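PDB 4BU0: S-M checkpoint control protein rad4 from Schizosaccharomyces pombe, which acts in DNA replication and the DNA damage checkpoint as an adaptor, its first two BRCT domains, contained in this fragment, recognising phosphorylated Crb2. Local coordinates for residues Q21-L32 with S72-V83. Sequence-based numbering, arbitrary orientation. Where two conformers were deposited one is given.
Sequences QRTEISTKATKL and SEWIPVLYESWV
With chi1 at -177°, Tyr79 holds its CG opposite its own backbone N, carrying the ring toward helix 21-31, where Lys28, extended beyond CG, crosses it at about a right angle. The lysine's CG sits 3.7 Å from the centroid of the Tyr79 ring, almost on the ring normal, a CH-pi contact that suits a residue with a long aliphatic stem and a charged end. Beyond the ring, Lys28 NZ makes a salt bridge, one turn back in its own helix, to Glu24 OE2 (2.8 Å) through the carboxylate's anti lone pair, and a water links the ammonium to Pro76 O and Glu80 OE1. Glu24 in turn rests against the Pro76 ring. Val83 CG1, from the same helix as Tyr79, lies over the opposite face near its rim. Lys31 crosses the ring's edge, and in one of its two conformers NZ gives a 2.8 Å hydrogen bond to Tyr79 OH. A leucine in place of Tyr79 would probably leave Lys28 without a flat surface to lie on and that Lys31 conformer without its acceptor. In this first BRCT domain, helices 19-31 and 74-83 pack side by side on one face of the parallel four-stranded sheet, their segments crossing at 41° with axes 9.2 Å apart. Toward the sheet the contact turns apolar: branched Ile75 puts CG2 3.7 Å from Lys28 CB and CD1 against the methyl of Ala29, a small residue that also touches Ile12 of strand 11-15. Leu32, forked and apolar, serves two neighbours, CD1 meeting Leu78 and Tyr79, CD2 lying over one Trp82 face, 3.4 Å from CE3. At the other end, a water joins Gln21 NE2 to Ser72 OG.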
loop_
_atom_site.group_PDB
_atom_site.type_symbol
_atom_site.label_atom_id
_atom_site.label_comp_id
_atom_site.label_asym_id
_atom_site.label_seq_id
_atom_site.Cartn_x
_atom_site.Cartn_y
_atom_site.Cartn_z
ATOM N N GLN A 21 11.923 -11.090 -8.454
ATOM C CA GLN A 21 11.619 -9.714 -8.850
ATOM C C GLN A 21 12.609 -8.731 -8.212
ATOM O O GLN A 21 13.016 -7.780 -8.893
ATOM C CB GLN A 21 10.168 -9.364 -8.488
ATOM C CG GLN A 21 9.715 -7.995 -8.978
ATOM C CD GLN A 21 8.295 -7.967 -9.487
ATOM O OE1 GLN A 21 7.388 -8.575 -8.915
ATOM N NE2 GLN A 21 8.065 -7.218 -10.558
ATOM N N ARG A 22 13.014 -8.952 -6.948
ATOM C CA ARG A 22 13.986 -8.089 -6.278
ATOM C C ARG A 22 15.336 -8.110 -7.013
ATOM O O ARG A 22 16.016 -7.082 -7.123
ATOM C CB ARG A 22 14.179 -8.552 -4.828
ATOM C CG ARG A 22 14.058 -7.486 -3.774
ATOM C CD ARG A 22 13.882 -8.107 -2.395
ATOM N NE ARG A 22 14.975 -9.024 -2.042
ATOM C CZ ARG A 22 14.823 -10.288 -1.654
ATOM N NH1 ARG A 22 13.611 -10.825 -1.564
ATOM N NH2 ARG A 22 15.880 -11.023 -1.347
ATOM N N THR A 23 15.762 -9.306 -7.485
ATOM C CA THR A 23 17.016 -9.443 -8.213
ATOM C C THR A 23 16.920 -8.692 -9.536
ATOM O O THR A 23 17.862 -7.986 -9.902
ATOM C CB THR A 23 17.324 -10.935 -8.412
ATOM O OG1 THR A 23 17.391 -11.543 -7.119
ATOM C CG2 THR A 23 18.641 -11.162 -9.138
ATOM N N GLU A 24 15.769 -8.786 -10.236
ATOM C CA GLU A 24 15.576 -8.081 -11.506
ATOM C C GLU A 24 15.673 -6.562 -11.276
ATOM O O GLU A 24 16.374 -5.849 -12.003
ATOM C CB GLU A 24 14.195 -8.435 -12.093
ATOM C CG GLU A 24 13.858 -7.647 -13.337
ATOM C CD GLU A 24 12.451 -7.803 -13.865
ATOM O OE1 GLU A 24 11.604 -8.390 -13.155
ATOM O OE2 GLU A 24 12.186 -7.295 -14.974
ATOM N N ILE A 25 14.973 -6.091 -10.238
ATOM C CA ILE A 25 14.946 -4.662 -9.906
ATOM C C ILE A 25 16.338 -4.163 -9.536
ATOM O O ILE A 25 16.745 -3.125 -10.055
ATOM C CB ILE A 25 13.923 -4.406 -8.774
ATOM C CG1 ILE A 25 12.490 -4.510 -9.336
ATOM C CG2 ILE A 25 14.184 -3.018 -8.096
ATOM C CD1 ILE A 25 11.394 -4.707 -8.232
ATOM N N SER A 26 17.069 -4.883 -8.655
ATOM C CA SER A 26 18.383 -4.389 -8.267
ATOM C C SER A 26 19.338 -4.382 -9.471
ATOM O O SER A 26 20.082 -3.405 -9.660
ATOM C CB SER A 26 18.943 -5.214 -7.117
ATOM O OG SER A 26 18.954 -6.596 -7.417
ATOM N N THR A 27 19.314 -5.442 -10.314
ATOM C CA THR A 27 20.185 -5.495 -11.485
ATOM C C THR A 27 19.873 -4.343 -12.457
ATOM O O THR A 27 20.771 -3.645 -12.899
ATOM C CB THR A 27 20.016 -6.863 -12.162
ATOM O OG1 THR A 27 20.343 -7.889 -11.204
ATOM C CG2 THR A 27 20.844 -7.000 -13.427
ATOM N N LYS A 28 18.589 -4.145 -12.770
ATOM C CA LYS A 28 18.234 -3.123 -13.741
ATOM C C LYS A 28 18.428 -1.720 -13.172
ATOM O O LYS A 28 18.890 -0.837 -13.914
ATOM C CB LYS A 28 16.799 -3.336 -14.238
ATOM C CG LYS A 28 16.685 -4.596 -15.117
ATOM C CD LYS A 28 15.241 -4.911 -15.496
ATOM C CE LYS A 28 15.267 -6.124 -16.421
ATOM N NZ LYS A 28 13.937 -6.450 -16.979
ATOM N N ALA A 29 18.080 -1.522 -11.874
ATOM C CA ALA A 29 18.266 -0.178 -11.283
ATOM C C ALA A 29 19.753 0.190 -11.254
ATOM O O ALA A 29 20.106 1.338 -11.537
ATOM C CB ALA A 29 17.693 -0.136 -9.884
ATOM N N THR A 30 20.624 -0.804 -10.970
ATOM C CA THR A 30 22.074 -0.555 -10.918
ATOM C C THR A 30 22.577 -0.200 -12.311
ATOM O O THR A 30 23.373 0.739 -12.448
ATOM C CB THR A 30 22.777 -1.768 -10.341
ATOM O OG1 THR A 30 22.302 -1.941 -8.995
ATOM C CG2 THR A 30 24.314 -1.606 -10.346
ATOM N N LYS A 31 22.097 -0.925 -13.363
ATOM C CA LYS A 31 22.546 -0.597 -14.715
ATOM C C LYS A 31 22.078 0.824 -15.091
ATOM O O LYS A 31 22.785 1.541 -15.811
ATOM C CB LYS A 31 22.048 -1.650 -15.726
ATOM C CG LYS A 31 22.594 -1.432 -17.134
ATOM C CD LYS A 31 22.370 -2.651 -18.010
ATOM C CE LYS A 31 22.394 -2.247 -19.461
ATOM N NZ LYS A 31 22.013 -3.368 -20.350
ATOM N N LEU A 32 20.873 1.226 -14.595
ATOM C CA LEU A 32 20.349 2.559 -14.857
ATOM C C LEU A 32 21.108 3.644 -14.098
ATOM O O LEU A 32 20.834 4.813 -14.337
ATOM C CB LEU A 32 18.853 2.599 -14.482
ATOM C CG LEU A 32 17.881 2.005 -15.531
ATOM C CD1 LEU A 32 16.589 1.548 -14.877
ATOM C CD2 LEU A 32 17.560 3.036 -16.622
ATOM N N SER A 72 6.212 -2.363 -8.212
ATOM C CA SER A 72 7.262 -3.252 -8.683
ATOM C C SER A 72 7.523 -3.133 -10.171
ATOM O O SER A 72 8.600 -3.515 -10.611
ATOM C CB SER A 72 6.886 -4.690 -8.362
ATOM O OG SER A 72 5.685 -5.028 -9.036
ATOM N N GLU A 73 6.550 -2.626 -10.938
ATOM C CA GLU A 73 6.709 -2.531 -12.389
ATOM C C GLU A 73 7.534 -1.310 -12.808
ATOM O O GLU A 73 7.955 -1.239 -13.967
ATOM C CB GLU A 73 5.329 -2.508 -13.090
ATOM C CG GLU A 73 4.668 -1.137 -13.204
ATOM C CD GLU A 73 3.300 -0.867 -12.592
ATOM O OE1 GLU A 73 2.437 -1.775 -12.631
ATOM O OE2 GLU A 73 3.066 0.283 -12.142
ATOM N N TRP A 74 7.752 -0.330 -11.890
ATOM C CA TRP A 74 8.466 0.878 -12.276
ATOM C C TRP A 74 9.821 0.638 -12.937
ATOM O O TRP A 74 10.036 1.059 -14.076
ATOM C CB TRP A 74 8.621 1.814 -11.065
ATOM C CG TRP A 74 9.450 3.023 -11.358
ATOM C CD1 TRP A 74 9.338 3.862 -12.438
ATOM C CD2 TRP A 74 10.567 3.487 -10.594
ATOM N NE1 TRP A 74 10.325 4.836 -12.385
ATOM C CE2 TRP A 74 11.081 4.631 -11.258
ATOM C CE3 TRP A 74 11.158 3.073 -9.384
ATOM C CZ2 TRP A 74 12.200 5.332 -10.777
ATOM C CZ3 TRP A 74 12.240 3.801 -8.890
ATOM C CH2 TRP A 74 12.750 4.906 -9.595
ATOM N N ILE A 75 10.726 -0.036 -12.241
ATOM C CA ILE A 75 12.078 -0.203 -12.773
ATOM C C ILE A 75 12.077 -1.051 -14.063
ATOM O O ILE A 75 12.673 -0.617 -15.048
ATOM C CB ILE A 75 13.037 -0.746 -11.708
ATOM C CG1 ILE A 75 13.356 0.338 -10.620
ATOM C CG2 ILE A 75 14.320 -1.316 -12.356
ATOM C CD1 ILE A 75 14.119 1.611 -11.159
ATOM N N PRO A 76 11.383 -2.204 -14.136
ATOM C CA PRO A 76 11.373 -2.930 -15.410
ATOM C C PRO A 76 10.818 -2.109 -16.572
ATOM O O PRO A 76 11.365 -2.188 -17.674
ATOM C CB PRO A 76 10.475 -4.133 -15.097
ATOM C CG PRO A 76 10.723 -4.388 -13.634
ATOM C CD PRO A 76 10.712 -2.973 -13.072
ATOM N N VAL A 77 9.762 -1.274 -16.346
ATOM C CA VAL A 77 9.204 -0.486 -17.433
ATOM C C VAL A 77 10.198 0.626 -17.859
ATOM O O VAL A 77 10.424 0.853 -19.062
ATOM C CB VAL A 77 7.803 0.083 -17.079
ATOM C CG1 VAL A 77 7.323 1.083 -18.127
ATOM C CG2 VAL A 77 6.782 -1.056 -16.934
ATOM N N LEU A 78 10.795 1.332 -16.885
ATOM C CA LEU A 78 11.745 2.379 -17.243
ATOM C C LEU A 78 12.983 1.784 -17.942
ATOM O O LEU A 78 13.440 2.316 -18.971
ATOM C CB LEU A 78 12.169 3.110 -15.958
ATOM C CG LEU A 78 13.292 4.123 -16.120
ATOM C CD1 LEU A 78 12.835 5.308 -17.035
ATOM C CD2 LEU A 78 13.704 4.653 -14.743
ATOM N N TYR A 79 13.493 0.667 -17.396
ATOM C CA TYR A 79 14.641 0.000 -18.018
ATOM C C TYR A 79 14.325 -0.382 -19.459
ATOM O O TYR A 79 15.153 -0.153 -20.347
ATOM C CB TYR A 79 14.966 -1.266 -17.226
ATOM C CG TYR A 79 16.179 -1.984 -17.761
ATOM C CD1 TYR A 79 17.457 -1.611 -17.371
ATOM C CD2 TYR A 79 16.045 -3.061 -18.632
ATOM C CE1 TYR A 79 18.577 -2.288 -17.829
ATOM C CE2 TYR A 79 17.161 -3.759 -19.086
ATOM C CZ TYR A 79 18.424 -3.351 -18.703
ATOM O OH TYR A 79 19.532 -4.042 -19.143
ATOM N N GLU A 80 13.113 -0.933 -19.701
ATOM C CA GLU A 80 12.761 -1.319 -21.062
ATOM C C GLU A 80 12.793 -0.142 -22.028
ATOM O O GLU A 80 13.325 -0.261 -23.138
ATOM C CB GLU A 80 11.380 -1.964 -21.060
ATOM C CG GLU A 80 11.104 -2.710 -22.350
ATOM C CD GLU A 80 12.069 -3.856 -22.601
ATOM O OE1 GLU A 80 12.505 -4.522 -21.629
ATOM O OE2 GLU A 80 12.439 -4.041 -23.779
ATOM N N SER A 81 12.273 1.022 -21.612
ATOM C CA SER A 81 12.281 2.191 -22.487
ATOM C C SER A 81 13.702 2.647 -22.759
ATOM O O SER A 81 14.068 2.928 -23.911
ATOM C CB SER A 81 11.477 3.335 -21.875
ATOM O OG SER A 81 10.084 3.102 -21.983
ATOM N N TRP A 82 14.529 2.679 -21.720
ATOM C CA TRP A 82 15.900 3.123 -21.829
ATOM C C TRP A 82 16.760 2.211 -22.724
ATOM O O TRP A 82 17.486 2.716 -23.583
ATOM C CB TRP A 82 16.469 3.167 -20.413
ATOM C CG TRP A 82 17.897 3.593 -20.359
ATOM C CD1 TRP A 82 18.402 4.816 -20.708
ATOM C CD2 TRP A 82 18.990 2.834 -19.844
ATOM N NE1 TRP A 82 19.751 4.861 -20.437
ATOM C CE2 TRP A 82 20.137 3.662 -19.899
ATOM C CE3 TRP A 82 19.109 1.540 -19.306
ATOM C CZ2 TRP A 82 21.382 3.241 -19.422
ATOM C CZ3 TRP A 82 20.344 1.129 -18.831
ATOM C CH2 TRP A 82 21.474 1.957 -18.934
ATOM N N VAL A 83 16.653 0.888 -22.534
ATOM C CA VAL A 83 17.520 -0.015 -23.328
ATOM C C VAL A 83 17.100 -0.084 -24.792
ATOM O O VAL A 83 17.914 -0.499 -25.637
ATOM C CB VAL A 83 17.640 -1.425 -22.743
ATOM C CG1 VAL A 83 18.358 -1.392 -21.404
ATOM C CG2 VAL A 83 16.297 -2.191 -22.692
HETATM O O HOH W 1 5.495 -6.314 -11.410
HETATM O O HOH W 2 12.649 -4.472 -18.426
#